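Local atomic coordinates of glutathione S-transferase 2 (Onchocerca volvulus, PDB entry 1TU7), a protein that catalyses the conjugation of glutathione to electrophilic compounds with release of a halide, and appears to be central to the parasite's detoxification system. Residues Val61-Ile66 with Gly93-His98; Leu13-Arg18 with Leu154-Asp159. All blocks are in the same frame, centred on the assembly; numbering follows the deposited sequence.

Contact 1 (Val61-Ile66 with Gly93-His98); sequences VQSGAI and GVRDLH. With GSH (glutathione), chain C; GSH (glutathione), chain E.
The γ-glutamyl end of the glutathione site, in the cleft between the thioredoxin-like N-terminal domain and the helical C-terminal domain, is where Ser-63 meets Arg-95. Ser-63 opens helix 63-73 and Arg-95 reaches across from the middle of helix 81-107, so their backbones stay well apart and the arginine spans the gap. Arg-95 NH1 donates to Ser-63 OG at 2.9 Å, with an angle of 155° at the hydrogen, and the hydroxyl lies close to the guanidinium plane. A bend at chi3 turns the flat group so that this edge faces the serine.

Glutathione closes the triangle. Ser-63 OG donates to O11 of the chain C glutathione at 2.6 Å, so the hydroxyl accepts from the arginine and donates to the ligand; Arg-95 NH2 reaches the same O11 at 3.3 Å. The other carboxylate oxygen, O12, takes the backbone N of Ser-63 at 2.9 Å. The chi1 of Ser-63, 63°, sets OG between its backbone N and carbonyl carbon, which lets one residue grip both oxygens. The arginine's charge and the start of the helix probably both steady the carboxylate's negative charge.

One residue further on, Asp-96 turns to the other active site: its OD1 and OD2 each accept from N1 of the chain E glutathione at 2.9 Å. In return, Asp-96 of the second subunit binds the chain C ligand. A helix N-terminus holding the γ-glutamyl carboxylate, with an acid from the partner subunit at the amino group, is characteristic of the glutathione-binding site of Pi-class dimers.

Contact 2 (Leu13-Arg18 with Leu154-Asp159); sequences LAEPIR and LFEELD. With GSH (glutathione), chain C.
Glu-15 and Pro-16, in the first turn of helix 15-23, lean on Glu-156 of helix 149-164. Two residues before Glu-15, Leu-13 faces the active site: its CD1 lies 3.5 Å from SG2 of the chain C glutathione, beside the ligand's thiol. Ala-14 then lays its CB over the centre of the Arg-18 guanidinium, 3.6 Å above the plane.

On this side Glu-15 carries more of the contact than Pro-16. Its CB and CG meet the carboxylate of Glu-156, CB coming to 3.4 Å from OE2, and the two side chains cross at about a right angle with their carboxylate planes 37° apart. With CG anti to the backbone N (chi1 -163°) and a bend at chi2, the acid end of Glu-15 swings off toward Arg-18, whose NH1 forms a salt bridge to OE1 at 2.9 Å, nearly in the guanidinium plane. Tyr-191 and Arg-195 take the other oxygen, OE2. Pro-16 adds an apolar touch, its CG 4.2 Å from Glu-156 CB, where the two backbones come nearest. At the end of the segment, Arg-18 also pairs with Asp-30.

Glu-156 likewise has its charge met by another residue, Arg-11, which bonds to OE1. The closest charged oxygens of the two glutamates, Glu-15 OE2 and Glu-156 OE1, remain 4.9 Å apart. What crosses the interface is therefore mainly methylene against carboxylate, with the proline touch beside it, while Glu-15 is paired with Arg-18 and Arg-195, and Glu-156 with Arg-11; these partners probably compensate the negative charges and help keep both side chains ionised within a buried domain junction.

Overall arrangement
Both contacts join the N-terminal domain to the C-terminal helices, and both are buried, with contact 2 almost at the centre of the chain and contact 1 beside the ligand cleft and the second subunit. Their centres lie 10 Å apart. Helices 63-73 and 15-23 meet where Ile-66 CG2 packs 3.7 Å from Ile-17 CD1; on the C-terminal side, His-98 ND1 probably bonds to Glu-157 OE1 at 2.7 Å. The chemistry differs with place: contact 1 uses an arginine and a hydroxyl to receive glutathione's carboxylate, whereas contact 2 sets the methylenes of one glutamate against the carboxylate of another, their charges met by arginines outside the pair, and touches the same ligand at its thiol end.

Contact 1 (Val61-Ile66 with Gly93-His98)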
loop_
_atom_site.group_PDB
_atom_site.type_symbol
_atom_site.label_atom_id
_atom_site.label_comp_id
_atom_site.label_asym_id
_atom_site.label_seq_id
_atom_site.Cartn_x
_atom_site.Cartn_y
_atom_site.Cartn_z
ATOM N N VAL A 61 6.432 -11.481 -2.546
ATOM C CA VAL A 61 5.929 -10.489 -3.465
ATOM C C VAL A 61 5.295 -9.332 -2.669
ATOM O O VAL A 61 5.272 -9.373 -1.435
ATOM C CB VAL A 61 4.961 -11.088 -4.530
ATOM C CG1 VAL A 61 5.693 -12.077 -5.401
ATOM C CG2 VAL A 61 3.719 -11.731 -3.906
ATOM N N GLN A 62 4.859 -8.301 -3.405
ATOM C CA GLN A 62 4.301 -7.048 -2.901
ATOM C C GLN A 62 5.416 -6.117 -2.478
ATOM O O GLN A 62 6.044 -6.297 -1.449
ATOM C CB GLN A 62 3.254 -7.246 -1.802
ATOM C CG GLN A 62 1.972 -7.875 -2.323
ATOM C CD GLN A 62 1.111 -6.980 -3.178
ATOM O OE1 GLN A 62 0.132 -7.454 -3.815
ATOM N NE2 GLN A 62 1.417 -5.726 -3.202
ATOM N N SER A 63 5.618 -5.076 -3.280
ATOM C CA SER A 63 6.722 -4.170 -3.081
ATOM C C SER A 63 6.770 -3.604 -1.673
ATOM O O SER A 63 7.846 -3.487 -1.112
ATOM C CB SER A 63 6.702 -3.039 -4.100
ATOM O OG SER A 63 5.539 -2.222 -3.995
ATOM N N GLY A 64 5.630 -3.242 -1.082
ATOM C CA GLY A 64 5.656 -2.712 0.264
ATOM C C GLY A 64 6.039 -3.721 1.318
ATOM O O GLY A 64 6.723 -3.421 2.293
ATOM N N ALA A 65 5.596 -4.961 1.131
ATOM C CA ALA A 65 5.955 -6.038 2.057
ATOM C C ALA A 65 7.438 -6.382 1.947
ATOM O O ALA A 65 8.086 -6.654 2.936
ATOM C CB ALA A 65 5.117 -7.289 1.808
ATOM N N ILE A 66 7.968 -6.326 0.729
ATOM C CA ILE A 66 9.388 -6.565 0.499
ATOM C C ILE A 66 10.195 -5.507 1.228
ATOM O O ILE A 66 11.138 -5.815 1.965
ATOM C CB ILE A 66 9.715 -6.561 -1.020
ATOM C CG1 ILE A 66 9.069 -7.747 -1.745
ATOM C CG2 ILE A 66 11.235 -6.544 -1.224
ATOM C CD1 ILE A 66 9.040 -7.625 -3.262
ATOM N N GLY A 93 2.159 7.692 1.515
ATOM C CA GLY A 93 1.926 8.916 0.768
ATOM C C GLY A 93 2.718 8.951 -0.515
ATOM O O GLY A 93 2.234 9.391 -1.533
ATOM N N VAL A 94 3.956 8.475 -0.483
ATOM C CA VAL A 94 4.767 8.425 -1.699
ATOM C C VAL A 94 4.121 7.517 -2.716
ATOM O O VAL A 94 4.042 7.853 -3.893
ATOM C CB VAL A 94 6.212 7.980 -1.375
ATOM C CG1 VAL A 94 7.023 7.815 -2.641
ATOM C CG2 VAL A 94 6.877 9.018 -0.454
ATOM N N ARG A 95 3.627 6.378 -2.247
ATOM C CA ARG A 95 2.962 5.430 -3.151
ATOM C C ARG A 95 1.722 6.045 -3.774
ATOM O O ARG A 95 1.441 5.804 -4.966
ATOM C CB ARG A 95 2.640 4.145 -2.413
ATOM C CG ARG A 95 3.869 3.363 -2.088
ATOM C CD ARG A 95 3.645 2.274 -1.100
ATOM N NE ARG A 95 2.903 1.176 -1.684
ATOM C CZ ARG A 95 3.458 0.060 -2.191
ATOM N NH1 ARG A 95 4.772 -0.117 -2.217
ATOM N NH2 ARG A 95 2.668 -0.876 -2.690
ATOM N N ASP A 96 0.994 6.860 -3.036
ATOM C CA ASP A 96 -0.172 7.537 -3.612
ATOM C C ASP A 96 0.247 8.479 -4.745
ATOM O O ASP A 96 -0.440 8.562 -5.773
ATOM C CB ASP A 96 -0.956 8.326 -2.600
ATOM C CG ASP A 96 -1.857 7.499 -1.754
ATOM O OD1 ASP A 96 -2.198 6.371 -2.129
ATOM O OD2 ASP A 96 -2.222 7.944 -0.672
ATOM N N LEU A 97 1.336 9.234 -4.567
ATOM C CA LEU A 97 1.811 10.088 -5.643
ATOM C C LEU A 97 2.186 9.214 -6.816
ATOM O O LEU A 97 1.909 9.565 -7.953
ATOM C CB LEU A 97 2.973 10.962 -5.209
ATOM C CG LEU A 97 3.546 11.865 -6.298
ATOM C CD1 LEU A 97 2.471 12.723 -6.924
ATOM C CD2 LEU A 97 4.666 12.716 -5.715
ATOM N N HIS A 98 2.816 8.068 -6.571
ATOM C CA HIS A 98 3.232 7.207 -7.645
ATOM C C HIS A 98 2.045 6.667 -8.434
ATOM O O HIS A 98 2.143 6.504 -9.651
ATOM C CB HIS A 98 4.091 6.055 -7.108
ATOM C CG HIS A 98 4.868 5.391 -8.186
ATOM N ND1 HIS A 98 5.963 5.993 -8.753
ATOM C CD2 HIS A 98 4.670 4.241 -8.876
ATOM C CE1 HIS A 98 6.445 5.210 -9.702
ATOM N NE2 HIS A 98 5.694 4.132 -9.780
HETATM N N1 GSH C . 0.744 -3.924 -5.295
HETATM C CA1 GSH C . 1.733 -4.459 -6.150
HETATM C C1 GSH C . 3.101 -4.296 -5.635
HETATM O O11 GSH C . 3.307 -3.120 -5.014
HETATM O O12 GSH C . 4.135 -5.050 -5.756
HETATM C CB1 GSH C . 1.662 -4.273 -7.606
HETATM C CG1 GSH C . 2.444 -5.215 -8.484
HETATM C CD1 GSH C . 2.223 -4.895 -9.955
HETATM O OE1 GSH C . 1.240 -4.028 -10.293
HETATM N N2 GSH C . 3.014 -5.457 -10.829
HETATM C CA2 GSH C . 2.956 -5.185 -12.267
HETATM C C2 GSH C . 3.080 -6.469 -12.990
HETATM O O2 GSH C . 3.757 -7.531 -12.428
HETATM C CB2 GSH C . 4.125 -4.306 -12.701
HETATM S SG2 GSH C . 3.902 -2.596 -12.162
HETATM N N3 GSH C . 2.523 -6.598 -14.182
HETATM C CA3 GSH C . 2.677 -7.853 -14.866
HETATM C C3 GSH C . 1.353 -8.501 -15.105
HETATM O O31 GSH C . 0.293 -8.339 -14.339
HETATM O O32 GSH C . 1.270 -9.334 -16.229
HETATM N N1 GSH E . -3.702 5.667 0.300
HETATM C CA1 GSH E . -4.803 6.244 0.984
HETATM C C1 GSH E . -5.183 5.520 2.175
HETATM O O11 GSH E . -5.613 5.951 3.278
HETATM O O12 GSH E . -5.171 4.201 1.996
HETATM C CB1 GSH E . -5.931 6.829 0.191
HETATM C CG1 GSH E . -6.862 7.782 0.954
HETATM C CD1 GSH E . -7.986 8.277 0.071
HETATM O OE1 GSH E . -7.968 8.003 -1.262
HETATM N N2 GSH E . -8.931 8.983 0.655
HETATM C CA2 GSH E . -10.127 9.433 -0.042
HETATM C C2 GSH E . -10.315 10.865 0.300
HETATM O O2 GSH E . -9.963 11.294 1.543
HETATM C CB2 GSH E . -11.352 8.703 0.470
HETATM S SG2 GSH E . -11.340 6.951 0.039
HETATM N N3 GSH E . -10.848 11.684 -0.571
HETATM C CA3 GSH E . -11.240 13.031 -0.177
HETATM C C3 GSH E . -10.412 14.064 -0.894
HETATM O O31 GSH E . -10.791 15.425 -0.828
HETATM O O32 GSH E . -9.337 13.751 -1.580
#

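Contact 2 (Leu13-Arg18 with Leu154-Asp159)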
loop_
_atom_site.group_PDB
_atom_site.type_symbol
_atom_site.label_atom_id
_atom_site.label_comp_id
_atom_site.label_asym_id
_atom_site.label_seq_id
_atom_site.Cartn_x
_atom_site.Cartn_y
_atom_site.Cartn_z
ATOM N N LEU A 13 8.198 -0.230 -9.911
ATOM C CA LEU A 13 7.969 -0.519 -8.497
ATOM C C LEU A 13 9.148 -1.110 -7.805
ATOM O O LEU A 13 9.198 -1.099 -6.572
ATOM C CB LEU A 13 6.803 -1.502 -8.354
ATOM C CG LEU A 13 5.455 -1.017 -8.867
ATOM C CD1 LEU A 13 4.464 -2.150 -8.755
ATOM C CD2 LEU A 13 4.983 0.213 -8.098
ATOM N N ALA A 14 10.091 -1.656 -8.557
ATOM C CA ALA A 14 11.257 -2.312 -7.979
ATOM C C ALA A 14 12.279 -1.322 -7.526
ATOM O O ALA A 14 13.081 -1.677 -6.681
ATOM C CB ALA A 14 11.897 -3.265 -8.951
ATOM N N GLU A 15 12.310 -0.124 -8.106
ATOM C CA GLU A 15 13.488 0.701 -7.938
ATOM C C GLU A 15 13.732 1.084 -6.480
ATOM O O GLU A 15 14.892 1.100 -6.056
ATOM C CB GLU A 15 13.486 1.905 -8.849
ATOM C CG GLU A 15 14.845 2.553 -8.999
ATOM C CD GLU A 15 15.824 1.714 -9.781
ATOM O OE1 GLU A 15 15.440 0.699 -10.379
ATOM O OE2 GLU A 15 17.011 2.102 -9.795
ATOM N N PRO A 16 12.726 1.409 -5.669
ATOM C CA PRO A 16 13.033 1.720 -4.264
ATOM C C PRO A 16 13.691 0.564 -3.552
ATOM O O PRO A 16 14.514 0.795 -2.648
ATOM C CB PRO A 16 11.696 2.080 -3.666
ATOM C CG PRO A 16 10.937 2.585 -4.837
ATOM C CD PRO A 16 11.305 1.676 -5.988
ATOM N N ILE A 17 13.323 -0.669 -3.919
ATOM C CA ILE A 17 13.957 -1.859 -3.331
ATOM C C ILE A 17 15.407 -1.979 -3.797
ATOM O O ILE A 17 16.313 -2.230 -3.014
ATOM C CB ILE A 17 13.146 -3.111 -3.624
ATOM C CG1 ILE A 17 11.706 -3.000 -3.063
ATOM C CG2 ILE A 17 13.870 -4.331 -3.099
ATOM C CD1 ILE A 17 10.721 -3.879 -3.794
ATOM N N ARG A 18 15.639 -1.830 -5.088
ATOM C CA ARG A 18 17.006 -1.819 -5.600
ATOM C C ARG A 18 17.836 -0.770 -4.890
ATOM O O ARG A 18 18.966 -1.021 -4.504
ATOM C CB ARG A 18 16.994 -1.544 -7.092
ATOM C CG ARG A 18 16.410 -2.649 -7.930
ATOM C CD ARG A 18 16.496 -2.384 -9.372
ATOM N NE ARG A 18 15.821 -3.375 -10.215
ATOM C CZ ARG A 18 14.906 -3.086 -11.115
ATOM N NH1 ARG A 18 14.449 -1.869 -11.259
ATOM N NH2 ARG A 18 14.403 -4.063 -11.866
ATOM N N LEU A 154 10.971 7.879 -1.270
ATOM C CA LEU A 154 10.859 9.312 -1.546
ATOM C C LEU A 154 11.892 9.755 -2.580
ATOM O O LEU A 154 11.594 10.524 -3.488
ATOM C CB LEU A 154 10.969 10.130 -0.264
ATOM C CG LEU A 154 10.880 11.654 -0.453
ATOM C CD1 LEU A 154 9.559 12.079 -1.027
ATOM C CD2 LEU A 154 11.106 12.321 0.890
ATOM N N PHE A 155 13.134 9.314 -2.405
ATOM C CA PHE A 155 14.195 9.633 -3.342
ATOM C C PHE A 155 13.787 9.270 -4.766
ATOM O O PHE A 155 13.877 10.088 -5.691
ATOM C CB PHE A 155 15.494 8.922 -2.945
ATOM C CG PHE A 155 16.617 9.081 -3.943
ATOM C CD1 PHE A 155 17.371 7.990 -4.323
ATOM C CD2 PHE A 155 16.941 10.321 -4.471
ATOM C CE1 PHE A 155 18.389 8.098 -5.222
ATOM C CE2 PHE A 155 17.981 10.450 -5.363
ATOM C CZ PHE A 155 18.710 9.341 -5.736
ATOM N N GLU A 156 13.338 8.051 -4.976
ATOM C CA GLU A 156 12.962 7.629 -6.309
ATOM C C GLU A 156 11.802 8.455 -6.847
ATOM O O GLU A 156 11.815 8.868 -7.992
ATOM C CB GLU A 156 12.611 6.136 -6.308
ATOM C CG GLU A 156 12.100 5.625 -7.645
ATOM C CD GLU A 156 13.114 5.546 -8.771
ATOM O OE1 GLU A 156 14.295 5.926 -8.556
ATOM O OE2 GLU A 156 12.704 5.055 -9.865
ATOM N N GLU A 157 10.813 8.732 -6.018
ATOM C CA GLU A 157 9.648 9.490 -6.491
ATOM C C GLU A 157 10.050 10.890 -6.894
ATOM O O GLU A 157 9.580 11.400 -7.931
ATOM C CB GLU A 157 8.535 9.496 -5.452
ATOM C CG GLU A 157 7.178 9.739 -6.075
ATOM C CD GLU A 157 6.788 8.611 -6.983
ATOM O OE1 GLU A 157 7.247 7.457 -6.820
ATOM O OE2 GLU A 157 5.985 8.880 -7.895
ATOM N N LEU A 158 10.918 11.528 -6.128
ATOM C CA LEU A 158 11.418 12.856 -6.490
ATOM C C LEU A 158 12.249 12.775 -7.765
ATOM O O LEU A 158 12.174 13.661 -8.613
ATOM C CB LEU A 158 12.255 13.444 -5.370
ATOM C CG LEU A 158 11.466 13.733 -4.091
ATOM C CD1 LEU A 158 12.407 14.183 -3.022
ATOM C CD2 LEU A 158 10.305 14.715 -4.288
ATOM N N ASP A 159 13.043 11.731 -7.919
ATOM C CA ASP A 159 13.924 11.613 -9.067
ATOM C C ASP A 159 13.106 11.448 -10.342
ATOM O O ASP A 159 13.344 12.118 -11.334
ATOM C CB ASP A 159 14.884 10.458 -8.867
ATOM C CG ASP A 159 16.047 10.527 -9.798
ATOM O OD1 ASP A 159 16.941 11.361 -9.538
ATOM O OD2 ASP A 159 16.111 9.834 -10.816
HETATM N N1 GSH C . 0.744 -3.924 -5.295
HETATM C CA1 GSH C . 1.733 -4.459 -6.150
HETATM C C1 GSH C . 3.101 -4.296 -5.635
HETATM O O11 GSH C . 3.307 -3.120 -5.014
HETATM O O12 GSH C . 4.135 -5.050 -5.756
HETATM C CB1 GSH C . 1.662 -4.273 -7.606
HETATM C CG1 GSH C . 2.444 -5.215 -8.484
HETATM C CD1 GSH C . 2.223 -4.895 -9.955
HETATM O OE1 GSH C . 1.240 -4.028 -10.293
HETATM N N2 GSH C . 3.014 -5.457 -10.829
HETATM C CA2 GSH C . 2.956 -5.185 -12.267
HETATM C C2 GSH C . 3.080 -6.469 -12.990
HETATM O O2 GSH C . 3.757 -7.531 -12.428
HETATM C CB2 GSH C . 4.125 -4.306 -12.701
HETATM S SG2 GSH C . 3.902 -2.596 -12.162
HETATM N N3 GSH C . 2.523 -6.598 -14.182
HETATM C CA3 GSH C . 2.677 -7.853 -14.866
HETATM C C3 GSH C . 1.353 -8.501 -15.105
HETATM O O31 GSH C . 0.293 -8.339 -14.339
HETATM O O32 GSH C . 1.270 -9.334 -16.229
#